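PDB 4QPK: protein phosphotransferase ChpT from Brucella abortus, which relays phosphoryl groups as a homodimeric histidine phosphotransferase in the phosphorelay that controls cell growth, division and survival inside host cells. Local coordinates for residues I101-A106 with L150-L155; K144-L149 with A225-S230; T183-M188 with A235-F240. All coordinates share one frame; numbering follows the deposited sequence.

Interaction 1: residues I101-A106 with L150-L155; sequences IAFGAA and LLNMLL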
ATOM      1  N   ILE B 101      -1.604  -9.283  -2.921  1.00 14.94           N
ATOM      2  CA  ILE B 101      -1.690 -10.609  -2.313  1.00 16.30           C
ATOM      3  C   ILE B 101      -0.603 -10.813  -1.252  1.00 17.63           C
ATOM      4  O   ILE B 101      -0.895 -11.317  -0.174  1.00 21.46           O
ATOM      5  CB  ILE B 101      -1.578 -11.730  -3.383  1.00 14.03           C
ATOM      6  CG1 ILE B 101      -2.641 -11.531  -4.466  1.00 17.25           C
ATOM      7  CG2 ILE B 101      -1.760 -13.120  -2.744  1.00 18.65           C
ATOM      8  CD1 ILE B 101      -2.682 -12.648  -5.523  1.00 23.49           C
ATOM      9  N   ALA B 102       0.634 -10.392  -1.515  1.00 13.88           N
ATOM     10  CA  ALA B 102       1.720 -10.681  -0.577  1.00 15.28           C
ATOM     11  C   ALA B 102       1.608  -9.867   0.719  1.00 18.62           C
ATOM     12  O   ALA B 102       1.909 -10.362   1.813  1.00 16.30           O
ATOM     13  CB  ALA B 102       3.075 -10.420  -1.235  1.00 16.16           C
ATOM     14  N   PHE B 103       1.154  -8.627   0.592  1.00 15.18           N
ATOM     15  CA  PHE B 103       1.030  -7.731   1.745  1.00 17.60           C
ATOM     16  C   PHE B 103      -0.436  -7.475   2.077  1.00 20.73           C
ATOM     17  O   PHE B 103      -0.796  -7.346   3.243  1.00 20.30           O
ATOM     18  CB  PHE B 103       1.725  -6.381   1.492  1.00 17.82           C
ATOM     19  CG  PHE B 103       3.208  -6.473   1.226  1.00 18.51           C
ATOM     20  CD1 PHE B 103       3.992  -7.452   1.804  1.00 21.50           C
ATOM     21  CD2 PHE B 103       3.816  -5.558   0.382  1.00 28.97           C
ATOM     22  CE1 PHE B 103       5.360  -7.512   1.544  1.00 21.47           C
ATOM     23  CE2 PHE B 103       5.172  -5.616   0.116  1.00 31.39           C
ATOM     24  CZ  PHE B 103       5.945  -6.595   0.701  1.00 24.71           C
ATOM     25  N   GLY B 104      -1.267  -7.380   1.040  1.00 19.19           N
ATOM     26  CA  GLY B 104      -2.685  -7.077   1.163  1.00 14.51           C
ATOM     27  C   GLY B 104      -3.579  -8.249   1.539  1.00 18.23           C
ATOM     28  O   GLY B 104      -3.117  -9.329   1.912  1.00 19.20           O
ATOM     29  N   ALA B 105      -4.879  -8.031   1.444  1.00 19.11           N
ATOM     30  CA  ALA B 105      -5.854  -9.073   1.759  1.00 24.51           C
ATOM     31  C   ALA B 105      -6.506  -9.684   0.511  1.00 29.99           C
ATOM     32  O   ALA B 105      -7.474 -10.435   0.612  1.00 32.46           O
ATOM     33  CB  ALA B 105      -6.929  -8.501   2.677  1.00 28.59           C
ATOM     34  N   ALA B 106      -5.970  -9.385  -0.668  1.00 30.10           N
ATOM     35  CA  ALA B 106      -6.655  -9.767  -1.907  1.00 38.91           C
ATOM     36  C   ALA B 106      -6.568 -11.243  -2.240  1.00 38.89           C
ATOM     37  O   ALA B 106      -5.664 -11.949  -1.776  1.00 31.32           O
ATOM     38  CB  ALA B 106      -6.124  -8.976  -3.049  1.00 35.91           C
ATOM     39  N   LEU B 150       4.481 -17.703   1.582  1.00 15.76           N
ATOM     40  CA  LEU B 150       5.124 -18.160   0.355  1.00 17.32           C
ATOM     41  C   LEU B 150       5.608 -16.984  -0.505  1.00 16.10           C
ATOM     42  O   LEU B 150       6.776 -16.930  -0.895  1.00 17.37           O
ATOM     43  CB  LEU B 150       4.158 -19.067  -0.434  1.00 15.68           C
ATOM     44  CG  LEU B 150       4.526 -19.487  -1.866  1.00 17.33           C
ATOM     45  CD1 LEU B 150       5.829 -20.251  -1.909  1.00 19.54           C
ATOM     46  CD2 LEU B 150       3.390 -20.306  -2.470  1.00 21.89           C
ATOM     47  N   LEU B 151       4.724 -16.032  -0.795  1.00 16.26           N
ATOM     48  CA  LEU B 151       5.106 -14.906  -1.639  1.00 14.37           C
ATOM     49  C   LEU B 151       6.186 -14.047  -0.976  1.00 15.35           C
ATOM     50  O   LEU B 151       7.070 -13.528  -1.649  1.00 15.58           O
ATOM     51  CB  LEU B 151       3.886 -14.045  -1.987  1.00 15.51           C
ATOM     52  CG  LEU B 151       2.876 -14.708  -2.923  1.00 15.60           C
ATOM     53  CD1 LEU B 151       1.691 -13.762  -3.129  1.00 19.23           C
ATOM     54  CD2 LEU B 151       3.507 -15.039  -4.267  1.00 17.96           C
ATOM     55  N   ASN B 152       6.120 -13.891   0.343  1.00 14.27           N
ATOM     56  CA  ASN B 152       7.145 -13.113   1.025  1.00 14.02           C
ATOM     57  C   ASN B 152       8.503 -13.823   1.043  1.00 15.21           C
ATOM     58  O   ASN B 152       9.541 -13.174   1.022  1.00 15.13           O
ATOM     59  CB  ASN B 152       6.699 -12.770   2.442  1.00 15.49           C
ATOM     60  CG  ASN B 152       5.843 -11.509   2.470  1.00 16.53           C
ATOM     61  OD1 ASN B 152       6.367 -10.397   2.562  1.00 17.36           O
ATOM     62  ND2 ASN B 152       4.538 -11.678   2.343  1.00 14.70           N
ATOM     63  N   MET B 153       8.486 -15.147   1.062  1.00 16.69           N
ATOM     64  CA  MET B 153       9.714 -15.915   0.935  1.00 15.95           C
ATOM     65  C   MET B 153      10.358 -15.701  -0.443  1.00 19.02           C
ATOM     66  O   MET B 153      11.572 -15.779  -0.568  1.00 17.98           O
ATOM     67  CB  MET B 153       9.436 -17.407   1.174  1.00 16.88           C
ATOM     68  CG  MET B 153       9.165 -17.726   2.625  1.00 18.08           C
ATOM     69  SD  MET B 153       8.729 -19.447   2.924  1.00 22.37           S
ATOM     70  CE  MET B 153      10.279 -20.309   2.663  1.00 24.83           C
ATOM     71  N   LEU B 154       9.556 -15.435  -1.480  1.00 14.56           N
ATOM     72  CA  LEU B 154      10.134 -15.121  -2.791  1.00 16.28           C
ATOM     73  C   LEU B 154      10.949 -13.843  -2.720  1.00 17.47           C
ATOM     74  O   LEU B 154      11.988 -13.713  -3.367  1.00 16.70           O
ATOM     75  CB  LEU B 154       9.047 -14.945  -3.851  1.00 16.77           C
ATOM     76  CG  LEU B 154       8.023 -16.056  -3.986  1.00 21.68           C
ATOM     77  CD1 LEU B 154       7.141 -15.787  -5.212  1.00 19.46           C
ATOM     78  CD2 LEU B 154       8.717 -17.398  -4.058  1.00 20.65           C
ATOM     79  N   LEU B 155      10.465 -12.879  -1.940  1.00 16.53           N
ATOM     80  CA  LEU B 155      11.172 -11.608  -1.837  1.00 18.17           C
ATOM     81  C   LEU B 155      12.490 -11.787  -1.081  1.00 18.61           C
ATOM     82  O   LEU B 155      13.505 -11.176  -1.435  1.00 20.07           O
ATOM     83  CB  LEU B 155      10.288 -10.545  -1.159  1.00 18.14           C
ATOM     84  CG  LEU B 155       9.020 -10.167  -1.930  1.00 17.86           C
ATOM     85  CD1 LEU B 155       8.261  -9.070  -1.171  1.00 17.33           C
ATOM     86  CD2 LEU B 155       9.369  -9.676  -3.317  1.00 19.33           C
TER
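The end of helix 78-102, the second long helix of the dimerization and histidine phosphotransfer (DHp) domain, meets helix 144-160 of the kinase-like C-terminal domain here. A102 and L151 are the closest backbone pair, and their CB atoms touch at 3.8 Å. The CD1 methyl of L151 reaches across to I101 CG2 at 3.5 Å. I101 CG2 lies anti to its own backbone N, and this branch does the touching. N152 supplies the polar part. Its ND2 donates to A102 O at 3.0 Å, with a bent N-H...O angle of 140°. The acceptor lies close to the amide plane, but ND2 sits above the carbonyl plane of A102. ND2 also bonds to K148 O, one turn back in its own helix. N152 OD1 approaches F103 CE1 at 3.2 Å, at the ring edge, and takes a hydrogen bond from Q214. The ring and amide planes are 44° apart. Farther along the helix, L155 CD1 touches F103 CZ at 3.9 Å. F103 also packs on C51 of the second subunit. With both ends of its buried amide bonded, N152 is held in one rotation and gives the carbonyl at the helix end a partner.

Interaction 2: residues K144-L149 with A225-S230; sequences KNKVKL and AGMKIS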
ATOM      1  N   LYS B 144      -4.829 -18.330   3.930  1.00 18.30           N
ATOM      2  CA  LYS B 144      -4.279 -17.107   3.340  1.00 17.93           C
ATOM      3  C   LYS B 144      -2.887 -16.780   3.844  1.00 20.09           C
ATOM      4  O   LYS B 144      -2.025 -16.415   3.057  1.00 16.83           O
ATOM      5  CB  LYS B 144      -5.220 -15.919   3.576  1.00 19.74           C
ATOM      6  CG  LYS B 144      -5.513 -15.595   5.037  1.00 23.05           C
ATOM      7  CD  LYS B 144      -6.528 -14.456   5.178  1.00 29.19           C
ATOM      8  CE  LYS B 144      -6.768 -14.138   6.658  1.00 36.76           C
ATOM      9  NZ  LYS B 144      -7.852 -13.142   6.871  1.00 34.49           N
ATOM     10  N   ASN B 145      -2.639 -16.924   5.144  1.00 17.86           N
ATOM     11  CA  ASN B 145      -1.334 -16.534   5.650  1.00 17.40           C
ATOM     12  C   ASN B 145      -0.207 -17.478   5.218  1.00 16.62           C
ATOM     13  O   ASN B 145       0.955 -17.065   5.168  1.00 17.03           O
ATOM     14  CB  ASN B 145      -1.390 -16.385   7.169  1.00 19.40           C
ATOM     15  CG  ASN B 145      -2.104 -15.111   7.580  1.00 28.16           C
ATOM     16  OD1 ASN B 145      -2.072 -14.119   6.848  1.00 22.34           O
ATOM     17  ND2 ASN B 145      -2.824 -15.158   8.693  1.00 30.04           N
ATOM     18  N   LYS B 146      -0.540 -18.728   4.886  1.00 15.30           N
ATOM     19  CA  LYS B 146       0.478 -19.625   4.342  1.00 15.19           C
ATOM     20  C   LYS B 146       0.866 -19.188   2.924  1.00 17.41           C
ATOM     21  O   LYS B 146       2.040 -19.215   2.552  1.00 18.12           O
ATOM     22  CB  LYS B 146      -0.018 -21.076   4.349  1.00 16.67           C
ATOM     23  CG  LYS B 146      -0.317 -21.577   5.773  1.00 19.41           C
ATOM     24  CD  LYS B 146      -0.515 -23.104   5.843  1.00 20.90           C
ATOM     25  CE  LYS B 146      -0.967 -23.498   7.255  1.00 25.46           C
ATOM     26  NZ  LYS B 146      -1.273 -24.953   7.363  1.00 22.94           N
ATOM     27  N   VAL B 147      -0.113 -18.763   2.132  1.00 16.40           N
ATOM     28  CA  VAL B 147       0.214 -18.294   0.782  1.00 15.97           C
ATOM     29  C   VAL B 147       0.924 -16.936   0.830  1.00 15.87           C
ATOM     30  O   VAL B 147       1.832 -16.674   0.034  1.00 17.78           O
ATOM     31  CB  VAL B 147      -1.022 -18.201  -0.112  1.00 14.84           C
ATOM     32  CG1 VAL B 147      -0.596 -17.789  -1.525  1.00 16.88           C
ATOM     33  CG2 VAL B 147      -1.751 -19.563  -0.175  1.00 18.49           C
ATOM     34  N   LYS B 148       0.532 -16.070   1.763  1.00 15.75           N
ATOM     35  CA  LYS B 148       1.268 -14.811   1.928  1.00 16.03           C
ATOM     36  C   LYS B 148       2.718 -15.074   2.377  1.00 15.23           C
ATOM     37  O   LYS B 148       3.646 -14.426   1.882  1.00 15.89           O
ATOM     38  CB  LYS B 148       0.531 -13.883   2.909  1.00 16.74           C
ATOM     39  CG  LYS B 148      -0.850 -13.443   2.395  1.00 19.01           C
ATOM     40  CD  LYS B 148      -1.554 -12.468   3.354  1.00 17.00           C
ATOM     41  CE  LYS B 148      -0.890 -11.058   3.263  1.00 21.12           C
ATOM     42  NZ  LYS B 148      -1.613 -10.082   4.114  1.00 33.26           N
ATOM     43  N   LEU B 149       2.920 -16.044   3.268  1.00 15.30           N
ATOM     44  CA  LEU B 149       4.273 -16.435   3.659  1.00 13.38           C
ATOM     45  C   LEU B 149       5.080 -16.853   2.416  1.00 15.36           C
ATOM     46  O   LEU B 149       6.202 -16.397   2.217  1.00 16.06           O
ATOM     47  CB  LEU B 149       4.236 -17.572   4.689  1.00 16.04           C
ATOM     48  CG  LEU B 149       5.587 -18.256   4.933  1.00 15.76           C
ATOM     49  CD1 LEU B 149       6.578 -17.280   5.547  1.00 17.43           C
ATOM     50  CD2 LEU B 149       5.383 -19.481   5.842  1.00 17.24           C
ATOM     51  N   ALA B 225       1.028 -18.631  10.933  1.00 21.50           N
ATOM     52  CA  ALA B 225       0.591 -19.795  10.176  1.00 20.41           C
ATOM     53  C   ALA B 225       0.987 -21.118  10.841  1.00 25.39           C
ATOM     54  O   ALA B 225       0.584 -22.192  10.390  1.00 27.48           O
ATOM     55  CB  ALA B 225       1.166 -19.736   8.755  1.00 25.15           C
ATOM     56  N   GLY B 226       1.776 -21.040  11.906  1.00 25.79           N
ATOM     57  CA  GLY B 226       2.282 -22.238  12.558  1.00 26.41           C
ATOM     58  C   GLY B 226       3.317 -22.976  11.724  1.00 25.47           C
ATOM     59  O   GLY B 226       3.469 -24.199  11.834  1.00 31.11           O
ATOM     60  N   MET B 227       4.046 -22.239  10.892  1.00 21.88           N
ATOM     61  CA  MET B 227       5.091 -22.824  10.066  1.00 19.80           C
ATOM     62  C   MET B 227       6.456 -22.298  10.488  1.00 25.49           C
ATOM     63  O   MET B 227       6.576 -21.200  11.029  1.00 30.34           O
ATOM     64  CB  MET B 227       4.843 -22.539   8.576  1.00 22.13           C
ATOM     65  CG  MET B 227       3.550 -23.104   8.052  1.00 25.09           C
ATOM     66  SD  MET B 227       3.242 -22.689   6.325  1.00 24.74           S
ATOM     67  CE  MET B 227       4.444 -23.686   5.455  1.00 22.60           C
ATOM     68  N   LYS B 228       7.476 -23.108  10.249  1.00 22.78           N
ATOM     69  CA  LYS B 228       8.841 -22.789  10.611  1.00 24.59           C
ATOM     70  C   LYS B 228       9.674 -22.617   9.352  1.00 22.97           C
ATOM     71  O   LYS B 228       9.628 -23.464   8.467  1.00 24.31           O
ATOM     72  CB  LYS B 228       9.407 -23.904  11.496  1.00 28.81           C
ATOM     73  CG  LYS B 228      10.877 -23.822  11.813  1.00 36.10           C
ATOM     74  CD  LYS B 228      11.270 -25.001  12.704  1.00 46.93           C
ATOM     75  CE  LYS B 228      12.772 -25.092  12.899  1.00 48.90           C
ATOM     76  NZ  LYS B 228      13.152 -26.347  13.614  1.00 59.90           N
ATOM     77  N   ILE B 229      10.412 -21.518   9.258  1.00 22.18           N
ATOM     78  CA  ILE B 229      11.321 -21.323   8.142  1.00 21.28           C
ATOM     79  C   ILE B 229      12.704 -21.860   8.476  1.00 24.61           C
ATOM     80  O   ILE B 229      13.247 -21.577   9.548  1.00 27.13           O
ATOM     81  CB  ILE B 229      11.452 -19.835   7.750  1.00 25.98           C
ATOM     82  CG1 ILE B 229      10.089 -19.280   7.344  1.00 22.95           C
ATOM     83  CG2 ILE B 229      12.446 -19.674   6.607  1.00 21.32           C
ATOM     84  CD1 ILE B 229      10.072 -17.767   7.137  1.00 26.05           C
ATOM     85  N   SER B 230      13.262 -22.642   7.560  1.00 22.13           N
ATOM     86  CA  SER B 230      14.644 -23.103   7.676  1.00 26.34           C
ATOM     87  C   SER B 230      15.497 -22.508   6.575  1.00 24.21           C
ATOM     88  O   SER B 230      15.031 -22.289   5.447  1.00 25.75           O
ATOM     89  CB  SER B 230      14.718 -24.632   7.625  1.00 24.90           C
ATOM     90  OG  SER B 230      14.034 -25.202   8.731  1.00 31.52           O
TER
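K146 and A225 bring the two backbones closest, with their CA atoms 5.8 Å apart. Segment 144-149 is the first part of helix 144-160. Segment 225-230 runs from the end of helix 213-225 into strand 229-233. G226 leaves the helix with positive phi, 70°, in a Schellman motif, and the chain then extends through M227 and K228. A225, M227 and I229 all point their CB atoms toward the helix, while K228 points away.

K146 lays its methylenes on A225 and M227. Its CG touches A225 CB at 3.8 Å, and CG and CD both rest on M227 SD. Farther out, K146 CE comes within 3.7 Å of A225 O. The lysine chain is extended beyond CG, and it crosses the methionine at about a right angle. L149 takes the sulfur from another side: its CD2 is 3.9 Å from M227 SD. Its other methyl, CD1, meets I229 CD1 at 3.9 Å, and these two side chains slide past each other in opposite directions. With CG anti to the backbone N, chi1 167°, L149 sends its two methyls to different partners, CD2 to M227 and CD1 to I229.

Around the contact, L149 and M227 both touch A242 of strand 238-242, and M227 also packs on F180. The contact thus seats the start of helix 144-160 against the sheet of the kinase-like domain. The union is apolar in character: a thioether, methyls and lysine methylenes meet by dispersion, and the lysine contributes its aliphatic length.

Interaction 3: residues T183-M188 with A235-F240; sequences TVKGRM and AEDIVF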
ATOM      1  N   THR B 183      14.612 -22.034  -3.796  1.00 19.46           N
ATOM      2  CA  THR B 183      16.026 -22.294  -4.036  1.00 19.46           C
ATOM      3  C   THR B 183      16.639 -21.229  -4.934  1.00 17.42           C
ATOM      4  O   THR B 183      16.168 -21.006  -6.052  1.00 20.75           O
ATOM      5  CB  THR B 183      16.236 -23.680  -4.686  1.00 17.62           C
ATOM      6  OG1 THR B 183      15.588 -24.684  -3.898  1.00 20.61           O
ATOM      7  CG2 THR B 183      17.731 -23.990  -4.771  1.00 23.25           C
ATOM      8  N   VAL B 184      17.674 -20.558  -4.439  1.00 19.08           N
ATOM      9  CA  VAL B 184      18.341 -19.535  -5.234  1.00 18.16           C
ATOM     10  C   VAL B 184      19.809 -19.859  -5.522  1.00 21.39           C
ATOM     11  O   VAL B 184      20.524 -20.432  -4.694  1.00 23.09           O
ATOM     12  CB  VAL B 184      18.248 -18.136  -4.569  1.00 24.73           C
ATOM     13  CG1 VAL B 184      16.794 -17.665  -4.543  1.00 20.87           C
ATOM     14  CG2 VAL B 184      18.831 -18.150  -3.161  1.00 22.57           C
ATOM     15  N   LYS B 185      20.213 -19.505  -6.735  1.00 22.52           N
ATOM     16  CA  LYS B 185      21.585 -19.650  -7.225  1.00 26.16           C
ATOM     17  C   LYS B 185      21.966 -18.404  -7.981  1.00 26.42           C
ATOM     18  O   LYS B 185      21.141 -17.843  -8.692  1.00 29.07           O
ATOM     19  CB  LYS B 185      21.710 -20.876  -8.127  1.00 24.72           C
ATOM     20  CG  LYS B 185      21.738 -22.124  -7.331  1.00 38.95           C
ATOM     21  CD  LYS B 185      21.178 -23.332  -8.022  1.00 45.83           C
ATOM     22  CE  LYS B 185      21.215 -24.427  -6.984  1.00 33.20           C
ATOM     23  NZ  LYS B 185      20.325 -25.557  -7.042  1.00 28.72           N
ATOM     24  N   GLY B 186      23.216 -17.975  -7.841  1.00 30.51           N
ATOM     25  CA  GLY B 186      23.695 -16.812  -8.567  1.00 24.52           C
ATOM     26  C   GLY B 186      25.126 -16.481  -8.192  1.00 34.84           C
ATOM     27  O   GLY B 186      25.649 -17.025  -7.219  1.00 34.05           O
ATOM     28  N   ARG B 187      25.746 -15.563  -8.931  1.00 33.14           N
ATOM     29  CA  ARG B 187      27.155 -15.243  -8.708  1.00 33.47           C
ATOM     30  C   ARG B 187      27.369 -14.653  -7.316  1.00 43.26           C
ATOM     31  O   ARG B 187      28.406 -14.885  -6.687  1.00 40.67           O
ATOM     32  CB  ARG B 187      27.681 -14.283  -9.775  1.00 44.17           C
ATOM     33  CG  ARG B 187      29.121 -13.844  -9.521  1.00 63.70           C
ATOM     34  CD  ARG B 187      29.662 -12.891 -10.585  1.00 79.97           C
ATOM     35  NE  ARG B 187      28.978 -13.034 -11.866  1.00 87.35           N
ATOM     36  CZ  ARG B 187      29.583 -12.937 -13.047  1.00 88.45           C
ATOM     37  NH1 ARG B 187      30.888 -12.710 -13.110  1.00 88.04           N
ATOM     38  NH2 ARG B 187      28.884 -13.084 -14.164  1.00 86.19           N
ATOM     39  N   MET B 188      26.389 -13.902  -6.824  1.00 34.53           N
ATOM     40  CA  MET B 188      26.450 -13.488  -5.434  1.00 41.87           C
ATOM     41  C   MET B 188      25.357 -14.187  -4.645  1.00 40.44           C
ATOM     42  O   MET B 188      24.171 -14.054  -4.932  1.00 31.27           O
ATOM     43  CB  MET B 188      26.322 -11.976  -5.292  1.00 38.81           C
ATOM     44  CG  MET B 188      26.521 -11.528  -3.852  1.00 51.49           C
ATOM     45  SD  MET B 188      26.531  -9.744  -3.628  1.00 72.33           S
ATOM     46  CE  MET B 188      28.066  -9.299  -4.419  1.00 71.24           C
ATOM     47  N   ALA B 235      27.732 -23.567  -0.817  1.00 33.85           N
ATOM     48  CA  ALA B 235      28.502 -22.790  -1.792  1.00 33.71           C
ATOM     49  C   ALA B 235      27.793 -22.749  -3.149  1.00 37.67           C
ATOM     50  O   ALA B 235      28.064 -21.876  -3.978  1.00 41.01           O
ATOM     51  CB  ALA B 235      29.911 -23.361  -1.941  1.00 33.19           C
ATOM     52  N   GLU B 236      26.887 -23.696  -3.367  1.00 28.46           N
ATOM     53  CA  GLU B 236      26.171 -23.811  -4.634  1.00 31.50           C
ATOM     54  C   GLU B 236      24.855 -23.041  -4.650  1.00 29.22           C
ATOM     55  O   GLU B 236      24.480 -22.472  -5.669  1.00 28.02           O
ATOM     56  CB  GLU B 236      25.865 -25.276  -4.955  1.00 30.88           C
ATOM     57  CG  GLU B 236      27.062 -26.091  -5.390  1.00 44.74           C
ATOM     58  CD  GLU B 236      26.645 -27.359  -6.095  1.00 39.77           C
ATOM     59  OE1 GLU B 236      25.934 -28.184  -5.476  1.00 46.05           O
ATOM     60  OE2 GLU B 236      27.011 -27.518  -7.275  1.00 46.09           O
ATOM     61  N   ASP B 237      24.147 -23.064  -3.528  1.00 25.55           N
ATOM     62  CA  ASP B 237      22.824 -22.442  -3.446  1.00 22.99           C
ATOM     63  C   ASP B 237      22.404 -22.123  -2.029  1.00 28.96           C
ATOM     64  O   ASP B 237      23.074 -22.496  -1.064  1.00 28.24           O
ATOM     65  CB  ASP B 237      21.753 -23.330  -4.098  1.00 24.55           C
ATOM     66  CG  ASP B 237      21.635 -24.737  -3.485  1.00 29.68           C
ATOM     67  OD1 ASP B 237      22.081 -24.984  -2.349  1.00 32.40           O
ATOM     68  OD2 ASP B 237      21.081 -25.622  -4.178  1.00 29.43           O
ATOM     69  N   ILE B 238      21.287 -21.409  -1.922  1.00 23.48           N
ATOM     70  CA  ILE B 238      20.610 -21.242  -0.648  1.00 22.13           C
ATOM     71  C   ILE B 238      19.175 -21.727  -0.800  1.00 23.47           C
ATOM     72  O   ILE B 238      18.496 -21.396  -1.770  1.00 23.09           O
ATOM     73  CB  ILE B 238      20.616 -19.780  -0.159  1.00 25.54           C
ATOM     74  CG1 ILE B 238      22.055 -19.245  -0.092  1.00 28.53           C
ATOM     75  CG2 ILE B 238      19.909 -19.692   1.192  1.00 20.72           C
ATOM     76  CD1 ILE B 238      22.163 -17.717   0.106  1.00 24.98           C
ATOM     77  N   VAL B 239      18.733 -22.554   0.138  1.00 22.29           N
ATOM     78  CA  VAL B 239      17.356 -23.012   0.151  1.00 22.23           C
ATOM     79  C   VAL B 239      16.618 -22.417   1.344  1.00 27.97           C
ATOM     80  O   VAL B 239      17.007 -22.613   2.495  1.00 24.63           O
ATOM     81  CB  VAL B 239      17.260 -24.544   0.205  1.00 25.32           C
ATOM     82  CG1 VAL B 239      15.819 -24.982   0.317  1.00 23.85           C
ATOM     83  CG2 VAL B 239      17.917 -25.155  -1.028  1.00 26.33           C
ATOM     84  N   PHE B 240      15.574 -21.649   1.059  1.00 19.58           N
ATOM     85  CA  PHE B 240      14.666 -21.214   2.108  1.00 19.37           C
ATOM     86  C   PHE B 240      13.462 -22.129   2.059  1.00 22.63           C
ATOM     87  O   PHE B 240      12.799 -22.212   1.033  1.00 23.08           O
ATOM     88  CB  PHE B 240      14.248 -19.753   1.911  1.00 19.44           C
ATOM     89  CG  PHE B 240      15.396 -18.783   1.902  1.00 21.70           C
ATOM     90  CD1 PHE B 240      15.852 -18.222   3.088  1.00 20.98           C
ATOM     91  CD2 PHE B 240      16.009 -18.423   0.715  1.00 23.61           C
ATOM     92  CE1 PHE B 240      16.905 -17.313   3.085  1.00 21.43           C
ATOM     93  CE2 PHE B 240      17.061 -17.522   0.701  1.00 23.37           C
ATOM     94  CZ  PHE B 240      17.510 -16.968   1.894  1.00 21.09           C
TER
HETATM   95  O   HOH W   1      25.143 -20.113  -6.776  1.00 35.61           O
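K185 leaves the end of strand 178-185 and lies beside D237, the two side chains pointing the same way. From K185 CB, 4.0 Å from E236 O, the chain runs past this oxygen and then along D237. K185 CG comes to 3.2 Å from that same E236 O and also passes near D237 CB. CD continues alongside D237 CB. CE is modelled so close to D237 CB that the exact place of the tip is doubtful. As modelled, K185 NZ forms a salt bridge with D237 OD2 at 3.0 Å; as a hydrogen bond it is weak. The extended chain beyond CG carries the ammonium this far. The other carboxylate oxygen, OD1, bonds to T234 OG1, so the two oxygens have different partners.

The strands that carry this pair, 178-185 and 238-242, run antiparallel as neighbours in the five-stranded mixed sheet of the domain, which resembles the catalytic and ATP-binding domain of histidine kinases but lacks regions needed to bind ATP. V184 and I238 are a hydrogen-bonded pair. V184 N donates to I238 O at 2.9 Å, with a nearly straight N-H...O angle of 171°, and I238 N returns a bond to V184 O. T183 and V239 form the next, non-hydrogen-bonded pair, where T183 OG1 and CG2 both touch V239 CG2.

V184 and I238 point to the face covered by helix 144-160. V184 CG2 packs on I238 CB at 3.9 Å and meets the edge of the F240 ring at CE2, 4.3 Å away. F240 in turn packs on I156 and A160. Past the paired residues, one water accepts from G186 N and donates to E236 O at 2.7 Å.

In the fold
Helix 144-160 carries a segment of interactions 1 and 2 and packs against interaction 3. Interactions 1 and 2 use successive parts of it, with centres about 10 Å apart. They touch through K148, whose NZ probably bonds to F103 O. Interaction 3 lies about 21 Å, centre to centre, from each of the others. It reaches interaction 1 through M153, packed against F240. Interactions 2 and 3 share the mixed sheet, in neighbouring strands 229-233 and 238-242. Along the chain, interaction 1 closes before interaction 3 opens, whereas the segments of interaction 2 alternate with those of both. The helix thus joins the DHp domain on one side to the kinase-like sheet on the other. Interactions 1 and 2 also touch the second subunit.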